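Long-range contacts in p-nitrophenyl phosphatase (Pho2) (Archaeoglobus fulgidus, PDB 3QGM), which probably acts as a metal-dependent phosphatase of the haloacid dehalogenase (HAD) superfamily, holding a calcium ion in this crystal: residues A[7-12]-A[200-205]; A[227-232]-A[252-257]. One frame throughout, in Å; residues are numbered along the deposited sequence.

Contact 1: A[7-12]-A[200-205]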
ATOM      1  N   ASP A   7      15.678  -9.196 -37.535  1.00 53.78           N
ATOM      2  CA  ASP A   7      15.476  -8.111 -38.490  1.00 53.42           C
ATOM      3  C   ASP A   7      14.003  -7.784 -38.698  1.00 51.76           C
ATOM      4  O   ASP A   7      13.230  -8.603 -39.248  1.00 52.44           O
ATOM      5  CB  ASP A   7      16.113  -8.453 -39.833  1.00 54.36           C
ATOM      6  CG  ASP A   7      16.121  -7.269 -40.773  1.00 57.29           C
ATOM      7  OD1 ASP A   7      17.208  -6.693 -41.032  1.00 58.79           O
ATOM      8  OD2 ASP A   7      15.021  -6.885 -41.224  1.00 61.46           O
ATOM      9  N   LYS A   8      13.631  -6.568 -38.301  1.00 48.50           N
ATOM     10  CA  LYS A   8      12.249  -6.149 -38.326  1.00 46.19           C
ATOM     11  C   LYS A   8      12.080  -4.818 -39.028  1.00 44.49           C
ATOM     12  O   LYS A   8      13.022  -4.048 -39.187  1.00 43.31           O
ATOM     13  CB  LYS A   8      11.708  -6.014 -36.908  1.00 45.00           C
ATOM     14  CG  LYS A   8      12.287  -6.959 -35.855  1.00 45.51           C
ATOM     15  CD  LYS A   8      12.018  -8.417 -36.096  1.00 46.17           C
ATOM     16  CE  LYS A   8      10.547  -8.736 -36.164  1.00 46.09           C
ATOM     17  NZ  LYS A   8      10.301 -10.190 -35.949  1.00 46.61           N
ATOM     18  N   LYS A   9      10.851  -4.550 -39.423  1.00 43.37           N
ATOM     19  CA  LYS A   9      10.472  -3.232 -39.935  1.00 42.76           C
ATOM     20  C   LYS A   9      10.554  -2.177 -38.837  1.00 40.47           C
ATOM     21  O   LYS A   9      10.980  -1.041 -39.083  1.00 40.09           O
ATOM     22  CB  LYS A   9       9.052  -3.263 -40.531  1.00 42.81           C
ATOM     23  CG  LYS A   9       9.051  -3.812 -41.962  1.00 44.98           C
ATOM     24  CD  LYS A   9       7.652  -4.097 -42.530  1.00 45.33           C
ATOM     25  CE  LYS A   9       7.777  -5.004 -43.812  1.00 46.16           C
ATOM     26  NZ  LYS A   9       6.516  -5.048 -44.611  1.00 48.20           N
ATOM     27  N   GLY A  10      10.150  -2.550 -37.626  1.00 39.43           N
ATOM     28  CA  GLY A  10      10.133  -1.609 -36.502  1.00 37.70           C
ATOM     29  C   GLY A  10      10.593  -2.139 -35.161  1.00 36.22           C
ATOM     30  O   GLY A  10      10.646  -3.345 -34.921  1.00 34.43           O
ATOM     31  N   TYR A  11      10.901  -1.198 -34.279  1.00 34.56           N
ATOM     32  CA  TYR A  11      11.457  -1.487 -32.955  1.00 33.72           C
ATOM     33  C   TYR A  11      10.751  -0.622 -31.911  1.00 32.08           C
ATOM     34  O   TYR A  11      10.654   0.578 -32.052  1.00 31.89           O
ATOM     35  CB  TYR A  11      12.962  -1.219 -32.955  1.00 33.60           C
ATOM     36  CG  TYR A  11      13.666  -2.181 -33.865  1.00 36.48           C
ATOM     37  CD1 TYR A  11      14.150  -3.395 -33.381  1.00 35.82           C
ATOM     38  CD2 TYR A  11      13.776  -1.932 -35.218  1.00 36.84           C
ATOM     39  CE1 TYR A  11      14.747  -4.304 -34.210  1.00 37.23           C
ATOM     40  CE2 TYR A  11      14.367  -2.868 -36.070  1.00 37.22           C
ATOM     41  CZ  TYR A  11      14.845  -4.050 -35.559  1.00 38.19           C
ATOM     42  OH  TYR A  11      15.440  -5.000 -36.388  1.00 40.71           O
ATOM     43  N   ILE A  12      10.237  -1.269 -30.886  1.00 30.90           N
ATOM     44  CA  ILE A  12       9.683  -0.611 -29.711  1.00 29.18           C
ATOM     45  C   ILE A  12      10.811  -0.668 -28.703  1.00 28.59           C
ATOM     46  O   ILE A  12      11.190  -1.764 -28.257  1.00 27.22           O
ATOM     47  CB  ILE A  12       8.451  -1.332 -29.180  1.00 28.87           C
ATOM     48  CG1 ILE A  12       7.334  -1.162 -30.215  1.00 28.16           C
ATOM     49  CG2 ILE A  12       8.053  -0.745 -27.789  1.00 28.84           C
ATOM     50  CD1 ILE A  12       6.004  -1.842 -29.873  1.00 28.80           C
ATOM     51  N   LEU A 200       3.261   2.994 -34.973  1.00 38.62           N
ATOM     52  CA  LEU A 200       4.221   2.482 -35.941  1.00 39.04           C
ATOM     53  C   LEU A 200       3.527   2.172 -37.279  1.00 40.09           C
ATOM     54  O   LEU A 200       4.138   2.236 -38.328  1.00 39.40           O
ATOM     55  CB  LEU A 200       4.913   1.215 -35.417  1.00 38.66           C
ATOM     56  CG  LEU A 200       6.034   1.373 -34.370  1.00 36.20           C
ATOM     57  CD1 LEU A 200       6.391   0.031 -33.771  1.00 30.71           C
ATOM     58  CD2 LEU A 200       7.272   2.062 -34.950  1.00 36.49           C
ATOM     59  N   GLY A 201       2.244   1.828 -37.208  1.00 41.49           N
ATOM     60  CA  GLY A 201       1.502   1.303 -38.358  1.00 42.69           C
ATOM     61  C   GLY A 201       2.057  -0.059 -38.734  1.00 43.67           C
ATOM     62  O   GLY A 201       2.238  -0.354 -39.920  1.00 42.46           O
ATOM     63  N   LEU A 202       2.414  -0.869 -37.727  1.00 43.29           N
ATOM     64  CA  LEU A 202       3.013  -2.186 -38.005  1.00 44.08           C
ATOM     65  C   LEU A 202       2.309  -3.248 -37.218  1.00 44.30           C
ATOM     66  O   LEU A 202       1.806  -3.002 -36.146  1.00 44.21           O
ATOM     67  CB  LEU A 202       4.531  -2.230 -37.712  1.00 43.70           C
ATOM     68  CG  LEU A 202       5.474  -1.327 -38.521  1.00 44.68           C
ATOM     69  CD1 LEU A 202       6.917  -1.440 -38.031  1.00 42.17           C
ATOM     70  CD2 LEU A 202       5.400  -1.588 -40.055  1.00 45.11           C
ATOM     71  N   ASP A 203       2.252  -4.438 -37.796  1.00 46.26           N
ATOM     72  CA  ASP A 203       1.825  -5.633 -37.092  1.00 46.00           C
ATOM     73  C   ASP A 203       2.971  -6.105 -36.209  1.00 44.71           C
ATOM     74  O   ASP A 203       4.150  -5.911 -36.532  1.00 43.70           O
ATOM     75  CB  ASP A 203       1.508  -6.717 -38.113  1.00 48.01           C
ATOM     76  CG  ASP A 203       0.890  -7.972 -37.479  1.00 50.31           C
ATOM     77  OD1 ASP A 203       1.638  -8.818 -36.918  1.00 51.91           O
ATOM     78  OD2 ASP A 203      -0.355  -8.104 -37.556  1.00 54.68           O
ATOM     79  N   ALA A 204       2.621  -6.755 -35.111  1.00 43.71           N
ATOM     80  CA  ALA A 204       3.592  -7.235 -34.157  1.00 43.14           C
ATOM     81  C   ALA A 204       4.637  -8.103 -34.825  1.00 43.50           C
ATOM     82  O   ALA A 204       5.798  -8.116 -34.414  1.00 42.88           O
ATOM     83  CB  ALA A 204       2.889  -8.027 -33.069  1.00 43.12           C
ATOM     84  N   LYS A 205       4.227  -8.844 -35.854  1.00 43.93           N
ATOM     85  CA  LYS A 205       5.110  -9.815 -36.493  1.00 44.40           C
ATOM     86  C   LYS A 205       6.319  -9.122 -37.123  1.00 43.91           C
ATOM     87  O   LYS A 205       7.360  -9.743 -37.319  1.00 44.48           O
ATOM     88  CB  LYS A 205       4.335 -10.638 -37.546  1.00 45.54           C
ATOM     89  CG  LYS A 205       4.082  -9.855 -38.840  1.00 47.17           C
ATOM     90  CD  LYS A 205       3.162 -10.546 -39.841  1.00 50.68           C
ATOM     91  CE  LYS A 205       2.977  -9.658 -41.079  1.00 50.62           C
ATOM     92  NZ  LYS A 205       2.573 -10.467 -42.261  1.00 54.23           N
TER
HETATM   93  O   HOH W   1       8.073 -10.024 -34.180  1.00 42.60           O

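Contact 2: A[227-232]-A[252-257]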
ATOM      1  N   GLU A 227       8.497 -10.336 -31.195  1.00 36.42           N
ATOM      2  CA  GLU A 227       9.776 -10.898 -30.762  1.00 37.18           C
ATOM      3  C   GLU A 227      10.421  -9.939 -29.793  1.00 34.99           C
ATOM      4  O   GLU A 227      10.237  -8.735 -29.905  1.00 33.92           O
ATOM      5  CB  GLU A 227      10.734 -11.112 -31.947  1.00 37.77           C
ATOM      6  CG  GLU A 227      10.300 -12.186 -32.921  1.00 44.35           C
ATOM      7  CD  GLU A 227      11.427 -12.554 -33.879  1.00 48.26           C
ATOM      8  OE1 GLU A 227      11.496 -11.942 -34.952  1.00 52.09           O
ATOM      9  OE2 GLU A 227      12.267 -13.408 -33.527  1.00 53.82           O
ATOM     10  N   THR A 228      11.186 -10.489 -28.867  1.00 33.98           N
ATOM     11  CA  THR A 228      11.713  -9.744 -27.753  1.00 33.48           C
ATOM     12  C   THR A 228      13.235  -9.855 -27.741  1.00 33.09           C
ATOM     13  O   THR A 228      13.829 -10.928 -28.043  1.00 31.78           O
ATOM     14  CB  THR A 228      11.171 -10.305 -26.406  1.00 33.42           C
ATOM     15  OG1 THR A 228      11.441 -11.715 -26.359  1.00 33.51           O
ATOM     16  CG2 THR A 228       9.649 -10.046 -26.261  1.00 34.83           C
ATOM     17  N   VAL A 229      13.848  -8.725 -27.395  1.00 33.04           N
ATOM     18  CA  VAL A 229      15.306  -8.584 -27.295  1.00 33.47           C
ATOM     19  C   VAL A 229      15.650  -7.993 -25.933  1.00 32.71           C
ATOM     20  O   VAL A 229      15.182  -6.913 -25.571  1.00 31.47           O
ATOM     21  CB  VAL A 229      15.898  -7.609 -28.346  1.00 33.49           C
ATOM     22  CG1 VAL A 229      17.372  -7.441 -28.081  1.00 33.73           C
ATOM     23  CG2 VAL A 229      15.656  -8.100 -29.826  1.00 36.05           C
ATOM     24  N   LEU A 230      16.492  -8.682 -25.189  1.00 32.25           N
ATOM     25  CA  LEU A 230      16.960  -8.154 -23.920  1.00 32.16           C
ATOM     26  C   LEU A 230      18.393  -7.652 -24.086  1.00 31.71           C
ATOM     27  O   LEU A 230      19.269  -8.347 -24.630  1.00 31.23           O
ATOM     28  CB  LEU A 230      16.910  -9.234 -22.828  1.00 32.29           C
ATOM     29  CG  LEU A 230      17.343  -8.749 -21.435  1.00 33.93           C
ATOM     30  CD1 LEU A 230      16.242  -7.913 -20.745  1.00 32.31           C
ATOM     31  CD2 LEU A 230      17.679  -9.949 -20.570  1.00 37.07           C
ATOM     32  N   VAL A 231      18.638  -6.443 -23.604  1.00 31.26           N
ATOM     33  CA  VAL A 231      19.992  -5.914 -23.573  1.00 30.91           C
ATOM     34  C   VAL A 231      20.465  -5.851 -22.148  1.00 31.45           C
ATOM     35  O   VAL A 231      19.670  -5.820 -21.209  1.00 30.84           O
ATOM     36  CB  VAL A 231      20.150  -4.527 -24.247  1.00 31.23           C
ATOM     37  CG1 VAL A 231      19.902  -4.650 -25.746  1.00 31.82           C
ATOM     38  CG2 VAL A 231      19.254  -3.469 -23.570  1.00 29.10           C
ATOM     39  N   LEU A 232      21.778  -5.796 -22.004  1.00 32.39           N
ATOM     40  CA  LEU A 232      22.417  -5.948 -20.704  1.00 33.08           C
ATOM     41  C   LEU A 232      23.098  -4.640 -20.228  1.00 32.95           C
ATOM     42  O   LEU A 232      23.947  -4.671 -19.348  1.00 33.72           O
ATOM     43  CB  LEU A 232      23.405  -7.131 -20.775  1.00 33.30           C
ATOM     44  CG  LEU A 232      22.801  -8.490 -21.170  1.00 32.96           C
ATOM     45  CD1 LEU A 232      23.881  -9.553 -21.217  1.00 33.44           C
ATOM     46  CD2 LEU A 232      21.650  -8.939 -20.233  1.00 26.52           C
ATOM     47  N   PRO A 252      13.738 -14.073 -23.256  1.00 41.09           N
ATOM     48  CA  PRO A 252      13.736 -13.261 -24.468  1.00 40.24           C
ATOM     49  C   PRO A 252      14.099 -14.121 -25.689  1.00 40.09           C
ATOM     50  O   PRO A 252      14.704 -15.146 -25.530  1.00 39.36           O
ATOM     51  CB  PRO A 252      14.833 -12.215 -24.193  1.00 40.26           C
ATOM     52  CG  PRO A 252      15.833 -12.941 -23.323  1.00 40.46           C
ATOM     53  CD  PRO A 252      15.001 -13.943 -22.497  1.00 41.35           C
ATOM     54  N   ASP A 253      13.691 -13.710 -26.881  1.00 39.06           N
ATOM     55  CA  ASP A 253      14.145 -14.351 -28.110  1.00 39.33           C
ATOM     56  C   ASP A 253      15.655 -14.146 -28.365  1.00 39.08           C
ATOM     57  O   ASP A 253      16.316 -15.036 -28.909  1.00 38.74           O
ATOM     58  CB  ASP A 253      13.319 -13.860 -29.294  1.00 39.30           C
ATOM     59  CG  ASP A 253      11.853 -14.201 -29.146  1.00 40.66           C
ATOM     60  OD1 ASP A 253      11.545 -15.366 -28.826  1.00 48.68           O
ATOM     61  OD2 ASP A 253      11.000 -13.324 -29.301  1.00 41.07           O
ATOM     62  N   TYR A 254      16.179 -12.970 -27.980  1.00 37.56           N
ATOM     63  CA  TYR A 254      17.595 -12.635 -28.147  1.00 37.52           C
ATOM     64  C   TYR A 254      18.155 -11.877 -26.919  1.00 36.13           C
ATOM     65  O   TYR A 254      17.455 -11.130 -26.273  1.00 34.30           O
ATOM     66  CB  TYR A 254      17.780 -11.759 -29.380  1.00 36.86           C
ATOM     67  CG  TYR A 254      17.178 -12.308 -30.634  1.00 41.34           C
ATOM     68  CD1 TYR A 254      17.915 -13.148 -31.470  1.00 44.77           C
ATOM     69  CD2 TYR A 254      15.874 -11.978 -31.013  1.00 43.63           C
ATOM     70  CE1 TYR A 254      17.368 -13.664 -32.635  1.00 48.01           C
ATOM     71  CE2 TYR A 254      15.324 -12.474 -32.169  1.00 48.16           C
ATOM     72  CZ  TYR A 254      16.070 -13.321 -32.977  1.00 50.83           C
ATOM     73  OH  TYR A 254      15.522 -13.824 -34.134  1.00 56.38           O
ATOM     74  N   VAL A 255      19.434 -12.069 -26.629  1.00 37.06           N
ATOM     75  CA  VAL A 255      20.131 -11.294 -25.616  1.00 37.24           C
ATOM     76  C   VAL A 255      21.362 -10.669 -26.258  1.00 37.55           C
ATOM     77  O   VAL A 255      22.096 -11.356 -26.951  1.00 37.48           O
ATOM     78  CB  VAL A 255      20.613 -12.177 -24.464  1.00 38.34           C
ATOM     79  CG1 VAL A 255      21.251 -11.314 -23.357  1.00 38.01           C
ATOM     80  CG2 VAL A 255      19.461 -13.014 -23.919  1.00 38.85           C
ATOM     81  N   PHE A 256      21.568  -9.371 -26.035  1.00 37.19           N
ATOM     82  CA  PHE A 256      22.734  -8.660 -26.525  1.00 37.24           C
ATOM     83  C   PHE A 256      23.262  -7.798 -25.401  1.00 37.02           C
ATOM     84  O   PHE A 256      22.505  -7.360 -24.543  1.00 37.94           O
ATOM     85  CB  PHE A 256      22.402  -7.758 -27.714  1.00 37.43           C
ATOM     86  CG  PHE A 256      22.096  -8.483 -28.951  1.00 38.24           C
ATOM     87  CD1 PHE A 256      23.116  -9.096 -29.676  1.00 40.83           C
ATOM     88  CD2 PHE A 256      20.790  -8.578 -29.402  1.00 38.87           C
ATOM     89  CE1 PHE A 256      22.838  -9.794 -30.822  1.00 42.27           C
ATOM     90  CE2 PHE A 256      20.497  -9.258 -30.552  1.00 40.88           C
ATOM     91  CZ  PHE A 256      21.516  -9.889 -31.263  1.00 43.10           C
ATOM     92  N   ASN A 257      24.559  -7.534 -25.431  1.00 36.65           N
ATOM     93  CA  ASN A 257      25.177  -6.693 -24.432  1.00 36.55           C
ATOM     94  C   ASN A 257      24.553  -5.296 -24.471  1.00 34.66           C
ATOM     95  O   ASN A 257      24.212  -4.755 -23.446  1.00 33.86           O
ATOM     96  CB  ASN A 257      26.708  -6.648 -24.634  1.00 37.01           C
ATOM     97  CG  ASN A 257      27.419  -7.840 -23.980  1.00 40.87           C
ATOM     98  OD1 ASN A 257      26.979  -8.342 -22.947  1.00 45.71           O
ATOM     99  ND2 ASN A 257      28.539  -8.261 -24.555  1.00 40.13           N
TER
HETATM  100  O   HOH W   2       9.373 -13.266 -27.033  1.00 45.12           O

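Contact 1: A[7-12]-A[200-205]
Leu202 drives its CD1 methyl against the bare backbone of Gly10, 3.4 Å from Gly10 N and 3.6 Å from Gly10 CA. Gly10 has no side chain to stand in the way; a CB there would collide with that methyl. The other branch of Leu202, CD2, turns to Lys9 and lies 4.0 Å from Lys9 CB, so the leucine packs on the backbone of Gly10 and the base of Lys9. Deeper in, Leu200 CD1 meets Ile12 CG1 at 3.9 Å, the two side chains crossing at a slant. Val207 touches both Ile12 and Leu202, and Ile44 touches Leu200.

The side toward solvent is looser and polar. Lys8, its chain kinked at chi2 (-63°) and chi3 (-59°), brings NZ to Lys205 O at 3.3 Å, a weak hydrogen bond. A water 2.8 Å from Lys8 NZ can donate to Ala204 O; the ammonium is also paired with Glu227, though at a modelled distance too short to be taken literally. The end of Lys9 leads away.

Gly201, with positive phi, ends helix 190-200 in a Schellman motif, and an Asx turn at Asp203 follows: this is a helix-to-strand connection packed beside strand 10-14 of the Rossmann-like HAD core.

Contact 2: A[227-232]-A[252-257]
A right-handed beta-alpha-beta crossover, strand 227-231, helix 241-248 and strand 254-256, brings these segments together as parallel neighbours, and the backbone ladder starts with Tyr254 N giving to Thr228 O at 3.1 Å. Leu230 then bonds both ways, its N to Tyr254 O at 2.8 Å and nearly straight (173°), its O taking Phe256 N. Past the strand ends, Leu232 N bonds to Asn257 O at 3.0 Å.

At the opposite end side chains continue the ladder. Thr228 OG1, set between its backbone N and carbonyl carbon (chi1 54°), accepts from Asp253 N at 3.1 Å, while Asp253 OD2 takes Thr228 N at 2.9 Å on its anti side, 23° out of the carboxylate plane. A water joins OG1 to OD2. A valine at Thr228 would probably leave Asp253 N without this acceptor and the water with one anchor fewer.

At this edge of the Rossmann-like HAD sheet one face carries Val229 and Phe256: Val229 CG1 points at the edge of the Phe256 ring, in its plane, 3.8 Å from Phe256 CD2, and Met262 touches both. The other carries Leu230 and Val255, with Leu230 CB against Pro252 and Leu232 CD1 3.8 Å from Val255 CG1.

Contact 1 and contact 2 sit on one parallel sheet, their centres about 16 Å apart, with strand 207-211 running between strands 10-14 and 227-231. They meet where Lys8 NZ is paired with Glu227 OE1, modelled at 2.3 Å, shorter than a normal salt bridge, so its exact length is doubtful. The calcium ion, held by Asp14, Asp16 and Asp212, lies nearer contact 2: the side chain of Val231 is about 8 Å from it, that of Ile12 in contact 1 about 11 Å. Val231 also touches Val18 and comes within about 5 Å of the Asp212 side chain, against about 12 Å for Ile12. Neither contact supplies a calcium ligand.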